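Local coordinates for protein translation initiation factor eIF2B subunit beta (Schizosaccharomyces pombe, PDB 5B04) that forms part of the eIF2B complex, which catalyses the exchange of GDP for GTP on the gamma subunit of translation initiation factor eIF2, at residues F35-E40 against P76-C81; S20-D25 against S69-A74; L282-I287 against I319-P324. All coordinates share one frame; numbering follows the deposited sequence.

Contact 1 (F35-E40 against P76-C81); sequences FAVAVE and PTEFSC
Val-37 on helix 34-51 reaches across to Glu-78, just ahead of helix 79-102, and to Ser-80 and Cys-81 in its first turn, packing the two helices together in the helical part of the chain. Of its two methyls, CG1, anti to the backbone N (chi1 166°), lies 3.5 Å from Cys-81 CB and 3.4 Å from Ser-80 OG. CG2 meets the Glu-78 carboxylate, whose OE2 is 3.6 Å away. The Glu-78 chain bends at chi2 (-82°), which brings its carboxylate across CG2 at a slant. One residue on, Ala-38 CB and Ser-80 CB touch at 4.1 Å, and here the backbones draw closest, their CA atoms 5.2 Å apart. Replacing Val-37 by an alanine would probably open a gap between the two helices and leave the Glu-78 carboxylate and Cys-81 CB without the methyls that pack on them. No hydrogen bond joins the two segments; instead Ser-80 OG bonds to Pro-34 O, in the first residue of helix 34-51, and Glu-78 OE1 to Gly-33 N just ahead of it. Aliphatic methyls thus pack on polar side chains whose hydrogen bonds, at Ser-80 OG and Glu-78 OE1, are made elsewhere.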
# COMPACT_ATOMS: atom_id res chain seq x y z
N PHE C 35 -29.35 -9.59 -12.49
CA PHE C 35 -29.97 -10.88 -12.17
C PHE C 35 -31.41 -10.96 -12.66
O PHE C 35 -31.80 -11.94 -13.30
CB PHE C 35 -29.92 -11.13 -10.67
CG PHE C 35 -30.31 -12.53 -10.28
CD1 PHE C 35 -29.41 -13.57 -10.40
CD2 PHE C 35 -31.58 -12.80 -9.79
CE1 PHE C 35 -29.77 -14.86 -10.05
CE2 PHE C 35 -31.94 -14.09 -9.44
CZ PHE C 35 -31.03 -15.12 -9.57
N ALA C 36 -32.21 -9.94 -12.35
CA ALA C 36 -33.61 -9.92 -12.74
C ALA C 36 -33.76 -9.97 -14.26
O ALA C 36 -34.58 -10.72 -14.79
CB ALA C 36 -34.30 -8.68 -12.18
N VAL C 37 -32.97 -9.16 -14.95
CA VAL C 37 -32.99 -9.12 -16.41
C VAL C 37 -32.59 -10.47 -17.00
O VAL C 37 -33.23 -10.95 -17.94
CB VAL C 37 -32.04 -8.02 -16.95
CG1 VAL C 37 -31.80 -8.20 -18.43
CG2 VAL C 37 -32.62 -6.64 -16.67
N ALA C 38 -31.56 -11.08 -16.43
CA ALA C 38 -31.07 -12.37 -16.91
C ALA C 38 -32.14 -13.46 -16.82
O ALA C 38 -32.37 -14.20 -17.78
CB ALA C 38 -29.84 -12.79 -16.13
N VAL C 39 -32.80 -13.54 -15.67
CA VAL C 39 -33.83 -14.55 -15.45
C VAL C 39 -35.02 -14.36 -16.38
O VAL C 39 -35.43 -15.30 -17.07
CB VAL C 39 -34.32 -14.54 -13.99
CG1 VAL C 39 -35.49 -15.50 -13.81
CG2 VAL C 39 -33.19 -14.89 -13.04
N GLU C 40 -35.56 -13.15 -16.40
CA GLU C 40 -36.72 -12.84 -17.23
C GLU C 40 -36.45 -13.04 -18.71
O GLU C 40 -37.33 -13.50 -19.45
CB GLU C 40 -37.19 -11.40 -16.98
CG GLU C 40 -38.00 -11.23 -15.71
CD GLU C 40 -39.34 -11.94 -15.78
OE1 GLU C 40 -40.06 -11.76 -16.78
OE2 GLU C 40 -39.67 -12.69 -14.83
N PRO C 76 -30.08 -1.24 -23.61
CA PRO C 76 -28.76 -1.70 -24.07
C PRO C 76 -27.69 -1.83 -22.98
O PRO C 76 -26.70 -2.51 -23.21
CB PRO C 76 -28.36 -0.62 -25.08
CG PRO C 76 -29.09 0.60 -24.64
CD PRO C 76 -30.41 0.10 -24.12
N THR C 77 -27.89 -1.19 -21.83
CA THR C 77 -26.88 -1.24 -20.78
C THR C 77 -27.17 -2.33 -19.75
O THR C 77 -26.47 -2.43 -18.74
CB THR C 77 -26.76 0.12 -20.06
OG1 THR C 77 -28.06 0.56 -19.65
CG2 THR C 77 -26.15 1.15 -20.98
N GLU C 78 -28.19 -3.13 -20.00
CA GLU C 78 -28.44 -4.32 -19.20
C GLU C 78 -27.88 -5.53 -19.93
O GLU C 78 -28.63 -6.36 -20.46
CB GLU C 78 -29.94 -4.49 -18.92
CG GLU C 78 -30.56 -3.36 -18.11
CD GLU C 78 -30.33 -3.51 -16.62
OE1 GLU C 78 -30.74 -2.60 -15.86
OE2 GLU C 78 -29.76 -4.54 -16.20
N PHE C 79 -26.56 -5.62 -19.95
CA PHE C 79 -25.83 -6.58 -20.78
C PHE C 79 -26.13 -8.04 -20.45
O PHE C 79 -25.85 -8.93 -21.25
CB PHE C 79 -24.33 -6.34 -20.67
CG PHE C 79 -23.93 -4.91 -20.93
CD1 PHE C 79 -23.87 -4.00 -19.89
CD2 PHE C 79 -23.61 -4.49 -22.21
CE1 PHE C 79 -23.51 -2.68 -20.13
CE2 PHE C 79 -23.24 -3.18 -22.45
CZ PHE C 79 -23.19 -2.28 -21.41
N SER C 80 -26.70 -8.28 -19.27
CA SER C 80 -27.05 -9.63 -18.85
C SER C 80 -28.09 -10.24 -19.79
O SER C 80 -28.12 -11.46 -19.99
CB SER C 80 -27.58 -9.63 -17.41
OG SER C 80 -28.62 -8.69 -17.25
N CYS C 81 -28.93 -9.39 -20.37
CA CYS C 81 -29.92 -9.83 -21.35
C CYS C 81 -29.25 -10.45 -22.56
O CYS C 81 -29.50 -11.60 -22.91
CB CYS C 81 -30.81 -8.66 -21.78
SG CYS C 81 -32.07 -9.09 -23.01

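Contact 2 (S20-D25 against S69-A74); sequences SSLIAD and STLVKA
Ile-23 and Leu-22 of helix 17-27 pack on Leu-71 of helix 57-74 in a near-parallel pair within the N-terminal helical part of the chain; the two short axes run at 16° and approach to 9.1 Å. Leu-71 CD2 is the shared point of touch. Leu-22 CD2 comes to 3.6 Å from it, the two leucine side chains crossing at about a right angle, and Ile-23 CG1 meets the same methyl, its side chain slanting across that of Leu-71. The two branches of Ile-23 then part: CD1, at the end of an extended chain, sits beside Thr-70, while CG2, anti to the backbone N, goes to Ala-74. There the CA atoms of Ile-23 and Ala-74 stand 5.5 Å apart. Further out, helix 34-51 backs the leucines, with Thr-41 and Val-44 against Leu-22 and Met-45 against Leu-71, while Leu-26, a turn on from Leu-22, adds to the cover of Leu-71 and Ala-74. Thr-70 OG1, which gives its hydrogen bond to Val-67 O in its own helix, is also the Thr-70 atom nearest Ile-23 CD1, in plain van der Waals contact. At the small residue, Ala-74 CB lies 3.8 Å from Ile-23 CG2.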
# COMPACT_ATOMS: atom_id res chain seq x y z
N SER C 20 -42.68 -8.83 -26.43
CA SER C 20 -43.21 -7.47 -26.44
C SER C 20 -43.45 -6.95 -25.03
O SER C 20 -43.30 -5.75 -24.77
CB SER C 20 -44.51 -7.41 -27.25
OG SER C 20 -44.24 -7.19 -28.63
N SER C 21 -43.83 -7.85 -24.13
CA SER C 21 -44.06 -7.48 -22.74
C SER C 21 -42.75 -7.19 -22.02
O SER C 21 -42.66 -6.26 -21.22
CB SER C 21 -44.83 -8.58 -22.01
OG SER C 21 -45.15 -8.18 -20.68
N LEU C 22 -41.72 -7.99 -22.32
CA LEU C 22 -40.41 -7.80 -21.71
C LEU C 22 -39.75 -6.53 -22.23
O LEU C 22 -39.12 -5.80 -21.46
CB LEU C 22 -39.51 -9.01 -21.97
CG LEU C 22 -38.08 -8.91 -21.42
CD1 LEU C 22 -38.10 -8.62 -19.93
CD2 LEU C 22 -37.30 -10.17 -21.71
N ILE C 23 -39.89 -6.27 -23.52
CA ILE C 23 -39.36 -5.06 -24.13
C ILE C 23 -39.94 -3.83 -23.44
O ILE C 23 -39.23 -2.88 -23.14
CB ILE C 23 -39.67 -4.99 -25.64
CG1 ILE C 23 -38.90 -6.08 -26.39
CG2 ILE C 23 -39.30 -3.64 -26.21
CD1 ILE C 23 -39.12 -6.07 -27.89
N ALA C 24 -41.25 -3.87 -23.17
CA ALA C 24 -41.93 -2.77 -22.49
C ALA C 24 -41.37 -2.56 -21.09
O ALA C 24 -41.08 -1.43 -20.69
CB ALA C 24 -43.42 -3.03 -22.43
N ASP C 25 -41.22 -3.65 -20.34
CA ASP C 25 -40.74 -3.58 -18.97
C ASP C 25 -39.23 -3.28 -18.90
O ASP C 25 -38.74 -2.82 -17.87
CB ASP C 25 -41.06 -4.87 -18.22
CG ASP C 25 -42.51 -4.97 -17.82
OD1 ASP C 25 -43.10 -3.93 -17.45
OD2 ASP C 25 -43.07 -6.08 -17.86
N SER C 69 -32.15 -9.54 -30.45
CA SER C 69 -31.66 -8.24 -30.88
C SER C 69 -32.53 -7.10 -30.34
O SER C 69 -32.02 -6.13 -29.80
CB SER C 69 -31.59 -8.16 -32.41
OG SER C 69 -31.15 -6.89 -32.84
N THR C 70 -33.84 -7.24 -30.48
CA THR C 70 -34.76 -6.20 -30.02
C THR C 70 -34.81 -6.14 -28.49
O THR C 70 -35.06 -5.08 -27.92
CB THR C 70 -36.19 -6.42 -30.56
OG1 THR C 70 -36.65 -7.72 -30.18
CG2 THR C 70 -36.20 -6.30 -32.07
N LEU C 71 -34.58 -7.28 -27.84
CA LEU C 71 -34.48 -7.31 -26.39
C LEU C 71 -33.25 -6.55 -25.92
O LEU C 71 -33.26 -5.91 -24.87
CB LEU C 71 -34.44 -8.75 -25.87
CG LEU C 71 -35.79 -9.44 -25.69
CD1 LEU C 71 -35.60 -10.76 -24.97
CD2 LEU C 71 -36.75 -8.55 -24.93
N VAL C 72 -32.19 -6.62 -26.72
CA VAL C 72 -30.95 -5.91 -26.42
C VAL C 72 -31.15 -4.40 -26.52
O VAL C 72 -30.76 -3.65 -25.62
CB VAL C 72 -29.81 -6.34 -27.38
CG1 VAL C 72 -28.69 -5.31 -27.38
CG2 VAL C 72 -29.30 -7.72 -27.00
N LYS C 73 -31.77 -3.95 -27.61
CA LYS C 73 -31.90 -2.52 -27.88
C LYS C 73 -33.02 -1.88 -27.07
O LYS C 73 -33.20 -0.66 -27.10
CB LYS C 73 -32.12 -2.29 -29.37
CG LYS C 73 -31.25 -3.17 -30.25
CD LYS C 73 -30.66 -2.42 -31.43
CE LYS C 73 -29.88 -3.36 -32.33
NZ LYS C 73 -30.74 -4.44 -32.88
N ALA C 74 -33.78 -2.70 -26.35
CA ALA C 74 -34.81 -2.18 -25.45
C ALA C 74 -34.15 -1.44 -24.29
O ALA C 74 -34.56 -0.34 -23.92
CB ALA C 74 -35.69 -3.31 -24.93

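Contact 3 (L282-I287 against I319-P324); sequences LGTHAI and IYKLSP. With PO4 (phosphate ion), chain M.
Lys-321 has its CG anti to the carbonyl carbon (chi1 -61°) and runs fully extended beyond it, carrying NZ along the backbone of Thr-284 and His-285 to Thr-284 O, 3.0 Å away. The pair lies in the Rossmann-like domain of the subunit, where the loop after strand 313-316 forms a single beta bridge, Ile-287 to Leu-322, at the edge of the small antiparallel sheet. Next to it, His-285 and Ala-286 make a classic beta bulge facing Val-294. Two backbone hydrogen bonds close the bridge: Ile-287 N gives to Lys-321 O at 2.7 Å, almost straight at 176°, and Ser-323 N gives to Ile-287 O at 2.8 Å. Beside them Ile-287 CG2 packs on Leu-322 CD1, the side chains meeting obliquely, and helix 384-391 covers both residues. Tyr-320 lines the lysine chain, its ring having Lys-321 CG over one face near the rim. NZ is also placed to hydrogen-bond a phosphate ion, probably from the crystallisation liquor and held too by Ser-217, Lys-218 and Thr-219, at a modelled distance too short to be taken literally. At the carbonyl end of the bond, Lys-321 NZ stands nearly in line with Thr-284 C=O, at 174°.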
# COMPACT_ATOMS: atom_id res chain seq x y z
N LEU C 282 -15.57 -5.44 -4.24
CA LEU C 282 -16.64 -4.74 -4.94
C LEU C 282 -17.53 -5.69 -5.74
O LEU C 282 -17.07 -6.70 -6.26
CB LEU C 282 -16.05 -3.69 -5.89
CG LEU C 282 -15.37 -2.47 -5.27
CD1 LEU C 282 -14.97 -1.49 -6.36
CD2 LEU C 282 -16.28 -1.81 -4.25
N GLY C 283 -18.80 -5.34 -5.82
CA GLY C 283 -19.70 -5.98 -6.75
C GLY C 283 -19.67 -5.18 -8.04
O GLY C 283 -19.09 -4.10 -8.08
N THR C 284 -20.27 -5.71 -9.09
CA THR C 284 -20.31 -5.00 -10.36
C THR C 284 -21.64 -5.22 -11.06
O THR C 284 -22.32 -6.21 -10.83
CB THR C 284 -19.15 -5.44 -11.29
OG1 THR C 284 -19.14 -4.62 -12.46
CG2 THR C 284 -19.31 -6.89 -11.69
N HIS C 285 -22.01 -4.27 -11.92
CA HIS C 285 -23.23 -4.39 -12.70
C HIS C 285 -22.97 -5.22 -13.96
O HIS C 285 -23.81 -6.01 -14.38
CB HIS C 285 -23.77 -3.01 -13.08
CG HIS C 285 -24.84 -3.04 -14.12
ND1 HIS C 285 -26.15 -3.38 -13.83
CD2 HIS C 285 -24.81 -2.78 -15.44
CE1 HIS C 285 -26.87 -3.33 -14.93
NE2 HIS C 285 -26.08 -2.96 -15.93
N ALA C 286 -21.79 -5.03 -14.54
CA ALA C 286 -21.40 -5.77 -15.74
C ALA C 286 -19.89 -5.70 -15.96
O ALA C 286 -19.23 -4.75 -15.55
CB ALA C 286 -22.13 -5.22 -16.95
N ILE C 287 -19.36 -6.73 -16.61
CA ILE C 287 -17.96 -6.75 -17.00
C ILE C 287 -17.87 -6.81 -18.52
O ILE C 287 -18.35 -7.76 -19.14
CB ILE C 287 -17.20 -7.94 -16.39
CG1 ILE C 287 -17.45 -8.02 -14.88
CG2 ILE C 287 -15.71 -7.83 -16.69
CD1 ILE C 287 -16.88 -9.25 -14.23
N ILE C 319 -20.51 -15.13 -13.78
CA ILE C 319 -20.01 -15.07 -15.15
C ILE C 319 -21.05 -14.58 -16.15
O ILE C 319 -20.72 -14.26 -17.29
CB ILE C 319 -19.48 -16.44 -15.62
CG1 ILE C 319 -20.27 -17.59 -14.97
CG2 ILE C 319 -18.01 -16.59 -15.28
CD1 ILE C 319 -21.67 -17.80 -15.53
N TYR C 320 -22.31 -14.51 -15.72
CA TYR C 320 -23.38 -14.07 -16.60
C TYR C 320 -23.34 -12.56 -16.81
O TYR C 320 -24.01 -12.03 -17.70
CB TYR C 320 -24.75 -14.49 -16.04
CG TYR C 320 -25.21 -13.70 -14.83
CD1 TYR C 320 -24.75 -14.01 -13.56
CD2 TYR C 320 -26.11 -12.65 -14.97
CE1 TYR C 320 -25.17 -13.30 -12.45
CE2 TYR C 320 -26.54 -11.93 -13.87
CZ TYR C 320 -26.07 -12.26 -12.61
OH TYR C 320 -26.49 -11.55 -11.52
N LYS C 321 -22.55 -11.87 -16.00
CA LYS C 321 -22.38 -10.42 -16.13
C LYS C 321 -21.21 -10.10 -17.06
O LYS C 321 -20.85 -8.94 -17.24
CB LYS C 321 -22.15 -9.77 -14.77
CG LYS C 321 -23.30 -9.94 -13.79
CD LYS C 321 -23.00 -9.20 -12.49
CE LYS C 321 -24.06 -9.47 -11.44
NZ LYS C 321 -23.74 -8.80 -10.15
N LEU C 322 -20.62 -11.14 -17.65
CA LEU C 322 -19.49 -10.97 -18.56
C LEU C 322 -19.97 -10.81 -20.00
O LEU C 322 -20.37 -11.77 -20.64
CB LEU C 322 -18.53 -12.15 -18.44
CG LEU C 322 -17.19 -12.05 -19.17
CD1 LEU C 322 -16.46 -10.78 -18.78
CD2 LEU C 322 -16.33 -13.27 -18.88
N SER C 323 -19.93 -9.57 -20.49
CA SER C 323 -20.40 -9.27 -21.84
C SER C 323 -19.23 -9.00 -22.79
O SER C 323 -18.23 -8.40 -22.39
CB SER C 323 -21.34 -8.06 -21.81
OG SER C 323 -21.86 -7.78 -23.10
N PRO C 324 -19.34 -9.47 -24.04
CA PRO C 324 -18.26 -9.33 -25.02
C PRO C 324 -18.16 -7.95 -25.66
O PRO C 324 -17.17 -7.67 -26.33
CB PRO C 324 -18.61 -10.38 -26.07
CG PRO C 324 -20.09 -10.48 -26.01
CD PRO C 324 -20.45 -10.28 -24.56
P PO4 M . -25.11 -8.19 -7.18
O1 PO4 M . -25.31 -9.20 -8.28
O2 PO4 M . -24.70 -6.87 -7.79
O3 PO4 M . -24.03 -8.67 -6.25
O4 PO4 M . -26.40 -8.01 -6.41

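In the fold
Contacts 1 and 2 meet in the helical part of the chain, their centres about 11 Å apart: Cys-81 SG packs against Leu-71 CB at 3.7 Å, and helix 34-51 carries one side of contact 1 and backs Leu-22 and Leu-71 of contact 2. Contact 1 also borders contact 3, whose centre is again about 11 Å away. There Thr-77 O and His-285 NE2 lie 2.9 Å apart in a probable hydrogen bond, Phe-79 CD1 rests 3.6 Å from Ala-286 CB, and Phe-35 CB touches Tyr-320 OH. Contact 1 therefore connects the helices to the Rossmann-like domain, while contacts 2 and 3, with centres about 20 Å apart, do not touch. Of the three, contact 3 is the one that touches the phosphate, through Lys-321.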